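Local atomic coordinates of nucleotidyltransferase (Thermus thermophilus HB8, PDB entry 1WWP), a protein that is of unknown function but belongs to a nucleotidyltransferase substrate-binding family, and probably helps such an enzyme to bind its substrate. Residues A7-K10 with E11-L15. Residues are numbered along the deposited sequence; the frame is centred on the assembly and turned at random.
Sequences ATLK and ELAFL
The carbonyl oxygen of Leu9 takes two backbone bonds in the C-terminal part of helix 2-13. Ala13 N reaches Leu9 O at 2.8 Å, nearly in line with the C=O bond, as in a regular alpha-helical turn. Leu12 N lies 2.9 Å from the same Leu9 O but stands above the carbonyl plane, an i to i+3 bond of the 3-10 kind beside the i to i+4 bond. One step earlier Glu11 N makes weak bonds to both Ala7 O and Thr8 O, while the Thr8 carbonyl also receives Arg29 of helix 20-49.

On the side facing helix 93-116, Leu9 CD1 rests on Ala13 CB at 3.8 Å. With CG anti to the backbone N (chi1 167°), the Leu9 chain can reach both this methyl and Met110, while Ala13 packs on Leu103. The aliphatic stem of Lys10 lies alongside Phe14. Lys10 CG meets Phe14 CE2 at 3.5 Å, Lys10 CD lies at the ring edge, in its plane, and Phe14 CD2 comes 3.2 Å from Lys10 O. A bend at chi3 (-68°) then turns the end of the lysine, whose NZ forms a salt bridge with Glu111; Phe14 itself touches Ala107 and Arg108. The Glu11 side chain slants across Thr8, its OE2 coming 3.5 Å from Thr8 CA, whereas the Thr8 hydroxyl is engaged by Ala5 O and Tyr32.

Two backbone bonds thus converge on one carbonyl, and the apolar contacts of Leu9, Ala13 and Phe14, with the Lys10-Glu111 salt bridge, join this helix to helix 93-116, while Leu12 packs on helix 20-49 and on Val21 of the second subunit.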
loop_
_atom_site.group_PDB
_atom_site.type_symbol
_atom_site.label_atom_id
_atom_site.label_comp_id
_atom_site.label_asym_id
_atom_site.label_seq_id
_atom_site.Cartn_x
_atom_site.Cartn_y
_atom_site.Cartn_z
ATOM N N ALA A 7 7.466 11.150 -10.617
ATOM C CA ALA A 7 6.948 11.521 -11.942
ATOM C C ALA A 7 5.657 10.791 -12.285
ATOM O O ALA A 7 4.731 11.366 -12.862
ATOM C CB ALA A 7 8.006 11.227 -13.004
ATOM N N THR A 8 5.599 9.512 -11.933
ATOM C CA THR A 8 4.417 8.705 -12.205
ATOM C C THR A 8 3.275 9.172 -11.309
ATOM O O THR A 8 2.107 9.141 -11.707
ATOM C CB THR A 8 4.713 7.228 -11.963
ATOM O OG1 THR A 8 5.043 7.028 -10.583
ATOM C CG2 THR A 8 5.903 6.797 -12.807
ATOM N N LEU A 9 3.612 9.623 -10.103
ATOM C CA LEU A 9 2.596 10.124 -9.180
ATOM C C LEU A 9 1.958 11.401 -9.735
ATOM O O LEU A 9 0.730 11.532 -9.763
ATOM C CB LEU A 9 3.213 10.429 -7.806
ATOM C CG LEU A 9 2.332 11.246 -6.841
ATOM C CD1 LEU A 9 1.044 10.502 -6.584
ATOM C CD2 LEU A 9 3.056 11.497 -5.543
ATOM N N LYS A 10 2.798 12.342 -10.163
ATOM C CA LYS A 10 2.307 13.609 -10.691
ATOM C C LYS A 10 1.375 13.435 -11.886
ATOM O O LYS A 10 0.511 14.277 -12.130
ATOM C CB LYS A 10 3.482 14.527 -11.037
ATOM C CG LYS A 10 4.189 15.044 -9.792
ATOM C CD LYS A 10 5.252 16.082 -10.100
ATOM C CE LYS A 10 6.435 15.483 -10.842
ATOM N NZ LYS A 10 7.476 16.518 -11.104
ATOM N N GLU A 11 1.538 12.335 -12.616
ATOM C CA GLU A 11 0.676 12.050 -13.751
ATOM C C GLU A 11 -0.783 11.984 -13.302
ATOM O O GLU A 11 -1.685 12.363 -14.044
ATOM C CB GLU A 11 1.026 10.700 -14.378
ATOM C CG GLU A 11 2.384 10.613 -15.043
ATOM C CD GLU A 11 2.549 9.319 -15.824
ATOM O OE1 GLU A 11 1.704 9.056 -16.703
ATOM O OE2 GLU A 11 3.515 8.567 -15.568
ATOM N N LEU A 12 -1.010 11.508 -12.083
ATOM C CA LEU A 12 -2.368 11.335 -11.583
ATOM C C LEU A 12 -2.766 12.230 -10.420
ATOM O O LEU A 12 -3.942 12.527 -10.247
ATOM C CB LEU A 12 -2.565 9.882 -11.156
ATOM C CG LEU A 12 -2.345 8.771 -12.182
ATOM C CD1 LEU A 12 -2.180 7.430 -11.465
ATOM C CD2 LEU A 12 -3.510 8.727 -13.141
ATOM N N ALA A 13 -1.793 12.649 -9.619
ATOM C CA ALA A 13 -2.083 13.471 -8.444
ATOM C C ALA A 13 -2.744 14.818 -8.737
ATOM O O ALA A 13 -3.412 15.385 -7.872
ATOM C CB ALA A 13 -0.810 13.682 -7.639
ATOM N N PHE A 14 -2.573 15.322 -9.953
ATOM C CA PHE A 14 -3.138 16.616 -10.321
ATOM C C PHE A 14 -4.401 16.530 -11.155
ATOM O O PHE A 14 -4.799 17.499 -11.801
ATOM C CB PHE A 14 -2.070 17.444 -11.032
ATOM C CG PHE A 14 -0.841 17.651 -10.199
ATOM C CD1 PHE A 14 -0.920 18.337 -8.990
ATOM C CD2 PHE A 14 0.387 17.126 -10.592
ATOM C CE1 PHE A 14 0.203 18.500 -8.185
ATOM C CE2 PHE A 14 1.519 17.285 -9.788
ATOM C CZ PHE A 14 1.421 17.976 -8.582
ATOM N N LEU A 15 -5.046 15.369 -11.119
ATOM C CA LEU A 15 -6.276 15.165 -11.862
ATOM C C LEU A 15 -7.431 15.786 -11.098
ATOM O O LEU A 15 -7.641 15.491 -9.922
ATOM C CB LEU A 15 -6.528 13.667 -12.073
ATOM C CG LEU A 15 -5.502 12.972 -12.972
ATOM C CD1 LEU A 15 -5.855 11.506 -13.123
ATOM C CD2 LEU A 15 -5.485 13.657 -14.331
#